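Alginate lyase A1-II' (Sphingomonas sp. A1, PDB 2CWS) cleaves the seaweed and bacterial polysaccharide alginate, very probably by beta-elimination, through this polysaccharide lyase family 7 domain of a longer protein. Local coordinates at residues F10-W15 with G47-W52; L17-A22 with L34-Q39; G95-L100 with I106-I111; P122-A127 with L196-K201. One frame throughout, in Å; residues are numbered along the deposited sequence. Where two conformers were deposited one is given.

Interaction 1 of 4, residues F10-W15 with G47-W52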
loop_
_atom_site.group_PDB
_atom_site.type_symbol
_atom_site.label_atom_id
_atom_site.label_comp_id
_atom_site.label_asym_id
_atom_site.label_seq_id
_atom_site.Cartn_x
_atom_site.Cartn_y
_atom_site.Cartn_z
ATOM N N PHE A 10 -7.777 -13.800 5.789
ATOM C CA PHE A 10 -7.686 -12.995 4.607
ATOM C C PHE A 10 -7.242 -13.881 3.448
ATOM O O PHE A 10 -6.483 -14.829 3.701
ATOM C CB PHE A 10 -6.650 -11.861 4.718
ATOM C CG PHE A 10 -7.087 -10.797 5.703
ATOM C CD1 PHE A 10 -6.923 -10.982 7.041
ATOM C CD2 PHE A 10 -7.693 -9.642 5.211
ATOM C CE1 PHE A 10 -7.340 -10.018 7.952
ATOM C CE2 PHE A 10 -8.066 -8.649 6.133
ATOM C CZ PHE A 10 -7.906 -8.864 7.498
ATOM N N ASP A 11 -7.675 -13.605 2.265
ATOM C CA ASP A 11 -7.161 -14.246 1.068
ATOM C C ASP A 11 -5.845 -13.586 0.702
ATOM O O ASP A 11 -5.829 -12.472 0.105
ATOM C CB ASP A 11 -8.138 -14.030 -0.099
ATOM C CG ASP A 11 -7.652 -14.811 -1.304
ATOM O OD1 ASP A 11 -8.409 -14.884 -2.283
ATOM O OD2 ASP A 11 -6.560 -15.399 -1.277
ATOM N N LEU A 12 -4.761 -14.225 1.130
ATOM C CA LEU A 12 -3.413 -13.719 0.818
ATOM C C LEU A 12 -2.755 -14.482 -0.318
ATOM O O LEU A 12 -1.528 -14.420 -0.492
ATOM C CB LEU A 12 -2.544 -13.669 2.082
ATOM C CG LEU A 12 -3.160 -12.859 3.231
ATOM C CD1 LEU A 12 -2.244 -12.805 4.411
ATOM C CD2 LEU A 12 -3.478 -11.435 2.794
ATOM N N SER A 13 -3.574 -15.203 -1.105
ATOM C CA SER A 13 -3.036 -16.015 -2.189
ATOM C C SER A 13 -2.418 -15.208 -3.302
ATOM O O SER A 13 -1.614 -15.768 -4.048
ATOM C CB SER A 13 -4.104 -16.960 -2.747
ATOM O OG SER A 13 -5.145 -16.251 -3.390
ATOM N N HIS A 14 -2.754 -13.913 -3.379
ATOM C CA HIS A 14 -2.188 -13.023 -4.389
ATOM C C HIS A 14 -1.539 -11.811 -3.730
ATOM O O HIS A 14 -1.558 -10.685 -4.288
ATOM C CB HIS A 14 -3.229 -12.628 -5.446
ATOM C CG HIS A 14 -3.564 -13.801 -6.286
ATOM N ND1 HIS A 14 -2.861 -14.079 -7.445
ATOM C CD2 HIS A 14 -4.504 -14.776 -6.138
ATOM C CE1 HIS A 14 -3.355 -15.177 -7.969
ATOM N NE2 HIS A 14 -4.350 -15.614 -7.212
ATOM N N TRP A 15 -0.891 -12.015 -2.593
ATOM C CA TRP A 15 -0.059 -11.004 -1.951
ATOM C C TRP A 15 1.244 -11.659 -1.485
ATOM O O TRP A 15 1.181 -12.815 -1.028
ATOM C CB TRP A 15 -0.742 -10.416 -0.723
ATOM C CG TRP A 15 -2.021 -9.657 -0.941
ATOM C CD1 TRP A 15 -3.296 -10.111 -0.788
ATOM C CD2 TRP A 15 -2.145 -8.281 -1.361
ATOM N NE1 TRP A 15 -4.206 -9.123 -1.067
ATOM C CE2 TRP A 15 -3.521 -7.983 -1.414
ATOM C CE3 TRP A 15 -1.201 -7.267 -1.673
ATOM C CZ2 TRP A 15 -3.997 -6.714 -1.772
ATOM C CZ3 TRP A 15 -1.678 -6.017 -2.027
ATOM C CH2 TRP A 15 -3.051 -5.774 -2.075
ATOM N N GLY A 47 -9.057 -9.570 15.726
ATOM C CA GLY A 47 -9.084 -10.208 14.415
ATOM C C GLY A 47 -8.315 -9.456 13.345
ATOM O O GLY A 47 -8.194 -9.976 12.222
ATOM N N ALA A 48 -7.821 -8.262 13.629
ATOM C CA ALA A 48 -7.175 -7.512 12.538
ATOM C C ALA A 48 -5.859 -8.119 12.141
ATOM O O ALA A 48 -5.065 -8.567 12.963
ATOM C CB ALA A 48 -6.857 -6.076 12.994
ATOM N N MET A 49 -5.607 -8.050 10.813
ATOM C CA MET A 49 -4.247 -8.285 10.285
ATOM C C MET A 49 -3.445 -7.022 10.636
ATOM O O MET A 49 -3.796 -5.910 10.203
ATOM C CB MET A 49 -4.322 -8.545 8.804
ATOM C CG MET A 49 -2.985 -8.607 8.081
ATOM S SD MET A 49 -3.081 -9.311 6.439
ATOM C CE MET A 49 -4.264 -8.233 5.646
ATOM N N THR A 50 -2.384 -7.200 11.429
ATOM C CA THR A 50 -1.706 -6.105 12.101
ATOM C C THR A 50 -0.260 -6.075 11.633
ATOM O O THR A 50 0.442 -7.096 11.689
ATOM C CB THR A 50 -1.821 -6.321 13.615
ATOM O OG1 THR A 50 -3.175 -6.445 13.982
ATOM C CG2 THR A 50 -1.262 -5.065 14.352
ATOM N N PHE A 51 0.172 -4.889 11.219
ATOM C CA PHE A 51 1.503 -4.659 10.646
ATOM C C PHE A 51 2.274 -3.755 11.587
ATOM O O PHE A 51 1.815 -2.615 11.860
ATOM C CB PHE A 51 1.386 -3.930 9.302
ATOM C CG PHE A 51 0.565 -4.673 8.253
ATOM C CD1 PHE A 51 1.210 -5.483 7.316
ATOM C CD2 PHE A 51 -0.807 -4.527 8.200
ATOM C CE1 PHE A 51 0.478 -6.099 6.321
ATOM C CE2 PHE A 51 -1.541 -5.170 7.211
ATOM C CZ PHE A 51 -0.898 -5.945 6.250
ATOM N N TRP A 52 3.426 -4.218 12.081
ATOM C CA TRP A 52 4.265 -3.422 12.975
ATOM C C TRP A 52 5.638 -3.228 12.326
ATOM O O TRP A 52 6.207 -4.196 11.793
ATOM C CB TRP A 52 4.405 -4.128 14.373
ATOM C CG TRP A 52 5.396 -3.358 15.217
ATOM C CD1 TRP A 52 5.101 -2.185 15.895
ATOM C CD2 TRP A 52 6.787 -3.602 15.463
ATOM N NE1 TRP A 52 6.212 -1.723 16.536
ATOM C CE2 TRP A 52 7.284 -2.593 16.284
ATOM C CE3 TRP A 52 7.662 -4.662 15.053
ATOM C CZ2 TRP A 52 8.600 -2.510 16.729
ATOM C CZ3 TRP A 52 8.980 -4.591 15.497
ATOM C CH2 TRP A 52 9.433 -3.537 16.330
#
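A Met-aromatic contact joins F10, in the loop that follows helix 6-9, to M49 on strand 49-54, and shows how one flexible thioether can cover an aromatic face. The methyl CE of M49 sits almost over the middle of the F10 ring, 3.7 Å from its centroid and 12° off the normal, a CH-pi contact. SD lies over the same face, with 4.5 Å between the sulfur and the ring centroid of F10. M49 begins as an extended chain and then bends at its last torsion (chi3 58°), and that bend folds CE back onto the phenyl group. M49 CB lies over the same face but toward its margin, 3.5 Å from F10 CE1. In the beta-sandwich of this family M49 belongs to the seven-stranded sheet, where its backbone bonds to L220; its side chain carries the contact from the loop residue F10 on to L70 of the opposing sheet. With F10 cut back to an alanine, the thioether would probably lose the aromatic face under CE and be less firmly held in its bend. L12 slides past M49 in the opposite direction, its CD1 4.1 Å from M49 SD. The loop carrying both apolar residues is shaped by an Asx turn, S13 N to D11 OD2 at 3.0 Å; S13 OG adds a second bond to the same D11 oxygen, at 2.7 Å.

Interaction 2 of 4, residues L17-A22 with L34-Q39; sequences LQLPDA and LGYTSQ
Apolar packing carries most of this contact: Y36, in the loop after helix 29-33, receives two leucines from the end of strand 15-18 and the loop beyond it. L17 crosses the tyrosine at about a right angle, and its CD2 lies 3.7 Å from Y36 CE1. L17 extends away from its own backbone nitrogen (chi1 175°), which carries the isobutyl group out to the ring; the same side chain also packs on F41 and F51. L19 comes from the opposite direction to Y36 and meets its phenolic end, with CD1 3.4 Å from Y36 OH and CD2 3.9 Å from that same oxygen. Both leucines approach the ring obliquely. The packing fastens the loop between helix 29-33 and strand 41-43 onto the end of strand 15-18, which belongs to the other sheet from 41-43.

The polar element is a hydrogen bond within the second segment, 2.8 Å between S38 OG and Y36 OH, and S38 OG is in turn bonded to Y40 N. The tyrosine's oxygen is therefore held on one side by a serine while leucine methyls press against it. Helix 29-33 ends in a Schellman motif at G35, of positive phi, which leads the chain into Y36.

Replacing Y36 by an alanine would probably open a gap beside L17 and L19 and deprive S38 OG of its phenol partner. The leucines give non-directional packing, whereas the S38 OG bond probably limits where the phenol oxygen can sit.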
loop_
_atom_site.group_PDB
_atom_site.type_symbol
_atom_site.label_atom_id
_atom_site.label_comp_id
_atom_site.label_asym_id
_atom_site.label_seq_id
_atom_site.Cartn_x
_atom_site.Cartn_y
_atom_site.Cartn_z
ATOM N N LEU A 17 4.500 -10.500 1.369
ATOM C CA LEU A 17 4.729 -9.574 2.443
ATOM C C LEU A 17 6.187 -9.153 2.498
ATOM O O LEU A 17 7.082 -10.009 2.463
ATOM C CB LEU A 17 4.358 -10.260 3.789
ATOM C CG LEU A 17 4.650 -9.463 5.085
ATOM C CD1 LEU A 17 3.835 -8.185 5.191
ATOM C CD2 LEU A 17 4.384 -10.388 6.259
ATOM N N GLN A 18 6.414 -7.856 2.599
ATOM C CA GLN A 18 7.742 -7.256 2.718
ATOM C C GLN A 18 7.925 -6.775 4.148
ATOM O O GLN A 18 7.052 -6.048 4.667
ATOM C CB GLN A 18 7.863 -6.111 1.682
ATOM C CG GLN A 18 7.749 -6.640 0.275
ATOM C CD GLN A 18 7.632 -5.580 -0.776
ATOM O OE1 GLN A 18 6.966 -4.549 -0.510
ATOM N NE2 GLN A 18 8.202 -5.817 -1.938
ATOM N N LEU A 19 9.041 -7.165 4.752
ATOM C CA LEU A 19 9.295 -6.913 6.179
ATOM C C LEU A 19 10.325 -5.848 6.436
ATOM O O LEU A 19 11.175 -5.561 5.593
ATOM C CB LEU A 19 9.764 -8.240 6.827
ATOM C CG LEU A 19 8.703 -9.342 6.819
ATOM C CD1 LEU A 19 9.390 -10.649 7.315
ATOM C CD2 LEU A 19 7.509 -8.999 7.648
ATOM N N PRO A 20 10.342 -5.335 7.665
ATOM C CA PRO A 20 11.317 -4.310 8.059
ATOM C C PRO A 20 12.452 -4.854 8.903
ATOM O O PRO A 20 13.098 -4.094 9.628
ATOM C CB PRO A 20 10.449 -3.352 8.894
ATOM C CG PRO A 20 9.535 -4.288 9.633
ATOM C CD PRO A 20 9.264 -5.423 8.670
ATOM N N ASP A 21 12.707 -6.151 8.814
ATOM C CA ASP A 21 13.935 -6.685 9.429
ATOM C C ASP A 21 15.133 -6.147 8.668
ATOM O O ASP A 21 15.006 -5.536 7.594
ATOM C CB ASP A 21 13.863 -8.214 9.481
ATOM C CG ASP A 21 13.852 -8.851 8.088
ATOM O OD1 ASP A 21 14.512 -9.904 7.898
ATOM O OD2 ASP A 21 13.199 -8.331 7.191
ATOM N N ALA A 22 16.348 -6.395 9.220
ATOM C CA ALA A 22 17.541 -5.811 8.609
ATOM C C ALA A 22 17.699 -6.174 7.140
ATOM O O ALA A 22 18.159 -5.336 6.345
ATOM C CB ALA A 22 18.801 -6.186 9.383
ATOM N N LEU A 34 -0.063 -20.461 4.934
ATOM C CA LEU A 34 0.273 -21.509 5.884
ATOM C C LEU A 34 0.412 -20.947 7.303
ATOM O O LEU A 34 0.778 -21.711 8.204
ATOM C CB LEU A 34 1.599 -22.192 5.453
ATOM C CG LEU A 34 1.371 -23.160 4.283
ATOM C CD1 LEU A 34 2.672 -23.417 3.528
ATOM C CD2 LEU A 34 0.792 -24.473 4.766
ATOM N N GLY A 35 0.164 -19.668 7.520
ATOM C CA GLY A 35 0.042 -19.129 8.841
ATOM C C GLY A 35 1.261 -18.374 9.353
ATOM O O GLY A 35 1.390 -18.281 10.577
ATOM N N TYR A 36 2.088 -17.840 8.479
ATOM C CA TYR A 36 3.175 -16.998 8.941
ATOM C C TYR A 36 2.640 -15.927 9.907
ATOM O O TYR A 36 1.638 -15.243 9.619
ATOM C CB TYR A 36 3.813 -16.315 7.679
ATOM C CG TYR A 36 4.810 -15.274 8.155
ATOM C CD1 TYR A 36 4.465 -13.921 8.233
ATOM C CD2 TYR A 36 6.096 -15.664 8.517
ATOM C CE1 TYR A 36 5.323 -12.974 8.658
ATOM C CE2 TYR A 36 7.001 -14.677 8.995
ATOM C CZ TYR A 36 6.593 -13.359 9.056
ATOM O OH TYR A 36 7.461 -12.385 9.498
ATOM N N THR A 37 3.390 -15.729 10.973
ATOM C CA THR A 37 3.146 -14.640 11.922
ATOM C C THR A 37 4.445 -14.320 12.607
ATOM O O THR A 37 5.303 -15.175 12.768
ATOM C CB THR A 37 2.036 -15.054 12.912
ATOM O OG1 THR A 37 1.713 -13.985 13.792
ATOM C CG2 THR A 37 2.533 -16.222 13.766
ATOM N N SER A 38 4.617 -13.047 12.995
ATOM C CA SER A 38 5.822 -12.605 13.670
ATOM C C SER A 38 5.523 -11.277 14.370
ATOM O O SER A 38 4.391 -10.772 14.351
ATOM C CB SER A 38 6.936 -12.370 12.657
ATOM O OG SER A 38 6.629 -11.237 11.863
ATOM N N GLN A 39 6.581 -10.671 14.924
ATOM C CA GLN A 39 6.423 -9.357 15.548
ATOM C C GLN A 39 5.993 -8.297 14.540
ATOM O O GLN A 39 5.473 -7.266 14.942
ATOM C CB GLN A 39 7.735 -8.910 16.256
ATOM C CG GLN A 39 8.860 -8.664 15.264
ATOM C CD GLN A 39 10.184 -8.426 15.957
ATOM O OE1 GLN A 39 10.252 -7.686 16.923
ATOM N NE2 GLN A 39 11.279 -9.018 15.448
#

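Interaction 3 of 4, residues G95-L100 with I106-I111. With SO4 (sulfate ion), chain B.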
loop_
_atom_site.group_PDB
_atom_site.type_symbol
_atom_site.label_atom_id
_atom_site.label_comp_id
_atom_site.label_asym_id
_atom_site.label_seq_id
_atom_site.Cartn_x
_atom_site.Cartn_y
_atom_site.Cartn_z
ATOM N N GLY A 95 -9.667 -0.529 7.622
ATOM C CA GLY A 95 -8.531 -0.620 8.538
ATOM C C GLY A 95 -8.443 0.565 9.434
ATOM O O GLY A 95 -9.347 1.429 9.477
ATOM N N LYS A 96 -7.352 0.660 10.172
ATOM C CA LYS A 96 -7.087 1.784 11.044
ATOM C C LYS A 96 -5.579 1.863 11.295
ATOM O O LYS A 96 -4.873 0.879 11.145
ATOM C CB LYS A 96 -7.792 1.721 12.419
ATOM C CG LYS A 96 -7.453 0.456 13.224
ATOM C CD LYS A 96 -7.868 0.538 14.679
ATOM C CE LYS A 96 -9.368 0.507 14.747
ATOM N NZ LYS A 96 -9.832 0.788 16.168
ATOM N N THR A 97 -5.150 3.068 11.667
ATOM C CA THR A 97 -3.760 3.233 12.135
ATOM C C THR A 97 -3.838 3.364 13.627
ATOM O O THR A 97 -4.540 4.227 14.171
ATOM C CB THR A 97 -3.124 4.425 11.421
ATOM O OG1 THR A 97 -2.944 4.087 10.036
ATOM C CG2 THR A 97 -1.736 4.716 11.994
ATOM N N VAL A 98 -3.078 2.505 14.312
ATOM C CA VAL A 98 -3.133 2.377 15.770
ATOM C C VAL A 98 -2.067 3.221 16.447
ATOM O O VAL A 98 -2.332 3.772 17.523
ATOM C CB VAL A 98 -2.945 0.884 16.146
ATOM C CG1 VAL A 98 -2.761 0.704 17.661
ATOM C CG2 VAL A 98 -4.116 0.038 15.608
ATOM N N GLN A 99 -0.870 3.261 15.871
ATOM C CA GLN A 99 0.273 3.917 16.504
ATOM C C GLN A 99 1.142 4.486 15.374
ATOM O O GLN A 99 1.329 3.818 14.348
ATOM C CB GLN A 99 1.091 2.899 17.329
ATOM C CG GLN A 99 2.324 3.522 17.983
ATOM C CD GLN A 99 3.069 2.434 18.749
ATOM O OE1 GLN A 99 2.526 1.863 19.721
ATOM N NE2 GLN A 99 4.328 2.150 18.410
ATOM N N LEU A 100 1.630 5.694 15.601
ATOM C CA LEU A 100 2.482 6.386 14.642
ATOM C C LEU A 100 3.896 6.488 15.161
ATOM O O LEU A 100 4.132 6.449 16.381
ATOM C CB LEU A 100 1.906 7.807 14.436
ATOM C CG LEU A 100 0.651 7.860 13.578
ATOM C CD1 LEU A 100 -0.028 9.223 13.731
ATOM C CD2 LEU A 100 0.960 7.519 12.123
ATOM N N ILE A 106 2.556 7.763 8.175
ATOM C CA ILE A 106 2.812 6.475 7.538
ATOM C C ILE A 106 1.978 6.427 6.262
ATOM O O ILE A 106 1.080 7.217 6.053
ATOM C CB ILE A 106 2.483 5.249 8.424
ATOM C CG1 ILE A 106 0.967 5.109 8.676
ATOM C CG2 ILE A 106 3.269 5.302 9.711
ATOM C CD1 ILE A 106 0.617 3.791 9.403
ATOM N N ILE A 107 2.360 5.481 5.381
ATOM C CA ILE A 107 1.602 5.176 4.161
ATOM C C ILE A 107 0.944 3.826 4.389
ATOM O O ILE A 107 1.615 2.845 4.750
ATOM C CB ILE A 107 2.508 5.226 2.915
ATOM C CG1 ILE A 107 2.851 6.667 2.596
ATOM C CG2 ILE A 107 1.859 4.496 1.729
ATOM C CD1 ILE A 107 3.935 6.843 1.544
ATOM N N VAL A 108 -0.376 3.754 4.141
ATOM C CA VAL A 108 -1.164 2.557 4.448
ATOM C C VAL A 108 -1.660 1.839 3.211
ATOM O O VAL A 108 -2.169 0.715 3.344
ATOM C CB VAL A 108 -2.338 2.859 5.421
ATOM C CG1 VAL A 108 -1.806 3.300 6.776
ATOM C CG2 VAL A 108 -3.276 3.894 4.803
ATOM N N ALA A 109 -1.513 2.408 2.027
ATOM C CA ALA A 109 -1.863 1.733 0.796
ATOM C C ALA A 109 -1.192 2.445 -0.355
ATOM O O ALA A 109 -0.856 3.640 -0.257
ATOM C CB ALA A 109 -3.385 1.713 0.584
ATOM N N GLN A 110 -0.993 1.716 -1.445
ATOM C CA GLN A 110 -0.397 2.317 -2.655
ATOM C C GLN A 110 -0.967 1.660 -3.898
ATOM O O GLN A 110 -1.425 0.513 -3.891
ATOM C CB GLN A 110 1.151 2.144 -2.744
ATOM C CG GLN A 110 1.879 2.493 -1.464
ATOM C CD GLN A 110 3.364 2.575 -1.705
ATOM O OE1 GLN A 110 3.804 3.282 -2.635
ATOM N NE2 GLN A 110 4.135 1.889 -0.876
ATOM N N ILE A 111 -0.825 2.398 -5.009
ATOM C CA ILE A 111 -0.647 1.790 -6.326
ATOM C C ILE A 111 0.794 2.128 -6.707
ATOM O O ILE A 111 1.123 3.320 -6.745
ATOM C CB ILE A 111 -1.619 2.304 -7.407
ATOM C CG1 ILE A 111 -3.058 1.974 -7.055
ATOM C CG2 ILE A 111 -1.209 1.702 -8.753
ATOM C CD1 ILE A 111 -4.021 2.562 -8.075
HETATM S S SO4 B . 8.526 2.956 -2.444
HETATM O O1 SO4 B . 7.298 2.030 -2.084
HETATM O O2 SO4 B . 8.706 3.090 -3.873
HETATM O O3 SO4 B . 8.323 4.257 -1.924
HETATM O O4 SO4 B . 9.741 2.373 -1.886
#
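I106, T97 and L100 bury the most surface where strand 88-99 faces strand 106-114, two strands from different sheets of the sandwich. I106 and T97 reach toward each other tip to tip, T97 CG2 standing 3.6 Å from I106 CD1. The isoleucine puts CG1 between its backbone nitrogen and carbonyl carbon (chi1 68°), a crowded position that sends CD1 to the threonine. Its other branch serves L100, whose CD2 lies 4.0 Å from I106 CG2. T97 OG1, though packed 3.5 Å from V108 CG1, has its polar need met by a hydrogen bond with Y162 OH. Just beyond T97 the strand is disturbed by a classic beta bulge, V98 and Q99 both facing I217.

Further along strand 106-114, Q110 NE2 makes a weak bond of 3.4 Å to O1 of a sulfate ion, probably from the crystallisation liquor, which H112, Y205 and R67 also bind; the same NE2 is hydrogen-bonded to E69 OE2. An arginine, glutamine, histidine and tyrosine so grouped are consistent with the active site of family 7 lyases. One strand thus joins two chemistries: hydrocarbon contacts between the sheets, with the lone hydroxyl satisfied, and a polar cluster suited to an anion.

Interaction 4 of 4, residues P122-A127 with L196-K201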
loop_
_atom_site.group_PDB
_atom_site.type_symbol
_atom_site.label_atom_id
_atom_site.label_comp_id
_atom_site.label_asym_id
_atom_site.label_seq_id
_atom_site.Cartn_x
_atom_site.Cartn_y
_atom_site.Cartn_z
ATOM N N PRO A 122 8.078 4.754 -10.412
ATOM C CA PRO A 122 7.540 5.480 -9.261
ATOM C C PRO A 122 6.232 4.934 -8.732
ATOM O O PRO A 122 5.468 4.322 -9.473
ATOM C CB PRO A 122 7.312 6.920 -9.815
ATOM C CG PRO A 122 8.273 6.981 -10.996
ATOM C CD PRO A 122 8.199 5.614 -11.611
ATOM N N PRO A 123 5.980 5.298 -7.487
ATOM C CA PRO A 123 4.587 5.095 -6.985
ATOM C C PRO A 123 3.676 5.964 -7.834
ATOM O O PRO A 123 4.085 7.015 -8.302
ATOM C CB PRO A 123 4.612 5.578 -5.558
ATOM C CG PRO A 123 5.911 6.267 -5.373
ATOM C CD PRO A 123 6.839 5.978 -6.517
ATOM N N LEU A 124 2.436 5.481 -7.964
ATOM C CA LEU A 124 1.373 6.299 -8.563
ATOM C C LEU A 124 0.432 6.892 -7.512
ATOM O O LEU A 124 0.189 8.093 -7.517
ATOM C CB LEU A 124 0.557 5.451 -9.550
ATOM C CG LEU A 124 -0.674 6.198 -10.155
ATOM C CD1 LEU A 124 -0.204 7.365 -11.046
ATOM C CD2 LEU A 124 -1.554 5.220 -10.913
ATOM N N VAL A 125 -0.101 6.062 -6.620
ATOM C CA VAL A 125 -0.983 6.535 -5.541
ATOM C C VAL A 125 -0.346 6.154 -4.221
ATOM O O VAL A 125 0.040 4.993 -4.050
ATOM C CB VAL A 125 -2.398 5.949 -5.637
ATOM C CG1 VAL A 125 -3.255 6.456 -4.467
ATOM C CG2 VAL A 125 -3.026 6.259 -7.008
ATOM N N LYS A 126 -0.297 7.085 -3.294
ATOM C CA LYS A 126 0.143 6.841 -1.927
ATOM C C LYS A 126 -0.896 7.334 -0.956
ATOM O O LYS A 126 -1.259 8.525 -0.983
ATOM C CB LYS A 126 1.475 7.568 -1.624
ATOM C CG LYS A 126 2.581 7.173 -2.619
ATOM C CD LYS A 126 3.754 8.186 -2.618
ATOM C CE LYS A 126 3.310 9.473 -3.373
ATOM N NZ LYS A 126 4.457 10.441 -3.394
ATOM N N ALA A 127 -1.415 6.445 -0.103
ATOM C CA ALA A 127 -2.419 6.818 0.901
ATOM C C ALA A 127 -1.672 7.165 2.170
ATOM O O ALA A 127 -1.220 6.275 2.898
ATOM C CB ALA A 127 -3.420 5.680 1.065
ATOM N N LEU A 196 4.106 2.041 -18.237
ATOM C CA LEU A 196 4.345 1.369 -16.966
ATOM C C LEU A 196 3.200 0.404 -16.718
ATOM O O LEU A 196 2.096 0.561 -17.222
ATOM C CB LEU A 196 4.460 2.391 -15.839
ATOM C CG LEU A 196 5.625 3.344 -15.992
ATOM C CD1 LEU A 196 5.573 4.332 -14.815
ATOM C CD2 LEU A 196 6.974 2.629 -15.997
ATOM N N LYS A 197 3.490 -0.586 -15.857
ATOM C CA LYS A 197 2.472 -1.444 -15.259
ATOM C C LYS A 197 2.388 -1.102 -13.788
ATOM O O LYS A 197 3.096 -0.209 -13.286
ATOM C CB LYS A 197 2.857 -2.909 -15.449
ATOM C CG LYS A 197 3.183 -3.191 -16.929
ATOM C CD LYS A 197 1.948 -3.200 -17.801
ATOM C CE LYS A 197 1.044 -4.386 -17.590
ATOM N NZ LYS A 197 1.462 -5.727 -18.131
ATOM N N TYR A 198 1.474 -1.772 -13.069
ATOM C CA TYR A 198 1.081 -1.357 -11.723
ATOM C C TYR A 198 0.763 -2.549 -10.858
ATOM O O TYR A 198 0.362 -3.624 -11.347
ATOM C CB TYR A 198 -0.233 -0.459 -11.747
ATOM C CG TYR A 198 -0.026 0.717 -12.692
ATOM C CD1 TYR A 198 0.625 1.865 -12.205
ATOM C CD2 TYR A 198 -0.363 0.654 -14.038
ATOM C CE1 TYR A 198 0.866 2.940 -13.058
ATOM C CE2 TYR A 198 -0.091 1.689 -14.899
ATOM C CZ TYR A 198 0.521 2.826 -14.426
ATOM O OH TYR A 198 0.808 3.893 -15.225
ATOM N N TYR A 199 0.903 -2.367 -9.556
ATOM C CA TYR A 199 0.448 -3.335 -8.574
ATOM C C TYR A 199 0.008 -2.576 -7.321
ATOM O O TYR A 199 0.508 -1.478 -7.007
ATOM C CB TYR A 199 1.534 -4.369 -8.244
ATOM C CG TYR A 199 2.818 -3.815 -7.708
ATOM C CD1 TYR A 199 3.875 -3.543 -8.579
ATOM C CD2 TYR A 199 3.022 -3.539 -6.369
ATOM C CE1 TYR A 199 5.071 -3.035 -8.135
ATOM C CE2 TYR A 199 4.195 -3.020 -5.899
ATOM C CZ TYR A 199 5.238 -2.742 -6.782
ATOM O OH TYR A 199 6.412 -2.239 -6.292
ATOM N N PHE A 200 -0.948 -3.170 -6.605
ATOM C CA PHE A 200 -1.400 -2.605 -5.342
ATOM C C PHE A 200 -0.448 -2.960 -4.209
ATOM O O PHE A 200 0.253 -3.990 -4.244
ATOM C CB PHE A 200 -2.795 -3.114 -5.001
ATOM C CG PHE A 200 -3.914 -2.560 -5.871
ATOM C CD1 PHE A 200 -4.666 -3.356 -6.711
ATOM C CD2 PHE A 200 -4.207 -1.198 -5.791
ATOM C CE1 PHE A 200 -5.701 -2.829 -7.447
ATOM C CE2 PHE A 200 -5.270 -0.684 -6.544
ATOM C CZ PHE A 200 -6.013 -1.470 -7.366
ATOM N N LYS A 201 -0.475 -2.131 -3.144
ATOM C CA LYS A 201 0.192 -2.442 -1.892
ATOM C C LYS A 201 -0.721 -2.025 -0.753
ATOM O O LYS A 201 -1.519 -1.072 -0.902
ATOM C CB LYS A 201 1.537 -1.681 -1.721
ATOM C CG LYS A 201 2.467 -1.811 -2.913
ATOM C CD LYS A 201 3.907 -1.434 -2.557
ATOM C CE LYS A 201 4.640 -2.649 -1.964
ATOM N NZ LYS A 201 5.943 -2.233 -1.379
#
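Y198 and L124 meet across the width of an intervening strand. From CB, beside I111 of strand 106-114, the tyrosine is turned away from its own carbonyl carbon (chi1 -54°), and the ring runs out obliquely past the leucine. CD1 is 4.2 Å from L124 CD2, and CE1, the next ring atom, makes the nearest approach, 4.0 Å from L124 CD2. At the tip the hydroxyl leaves this apolar partner behind and is hydrogen-bonded to the backbone carbonyl of W193, so its polar end is satisfied while the hydrocarbon part packs. L124 also rests on W193, which accordingly serves both residues of the pair. The leucine holds CG opposite its backbone nitrogen (chi1 175°), an extended start that sends CD2 out toward the ring.

A second, lighter contact lies nearer the start of both segments, P122 CD to L196 CD1 at 4.3 Å, doubtful because L196 was modelled in two conformers.

Strand 120-130 turns a corner at L124, and L124 and V125 both face I111 in a classic beta bulge. The contact spans next-but-one strands, 120-130 and 197-202, both antiparallel partners of 106-114, at the corner where strand 120-130 bends. This belongs to the beta-sandwich (jelly-roll) fold of the family, whose sheet here runs through strands 120-130, 106-114 and 197-202.

Overall arrangement
All four contacts are mainly apolar and largely buried, but they differ in place. Interactions 3 and 4 lie nearest the middle, each centred about 8 Å from the centre of the chain, whereas the centre of interaction 2 is about 16 Å out; interaction 1 is intermediate. Interaction 3 joins the two sheets; interaction 4 joins two neighbours of strand 106-114, and is tied to interaction 3 by backbone bonds such as I111 O to L124 N, 2.8 Å. Interaction 2 is nested within the loop closed by interaction 1. These two more peripheral contacts fasten loops to strands through a methionine or a tyrosine, whereas those nearer the centre pack side chains of strands that have 106-114 as partner or member.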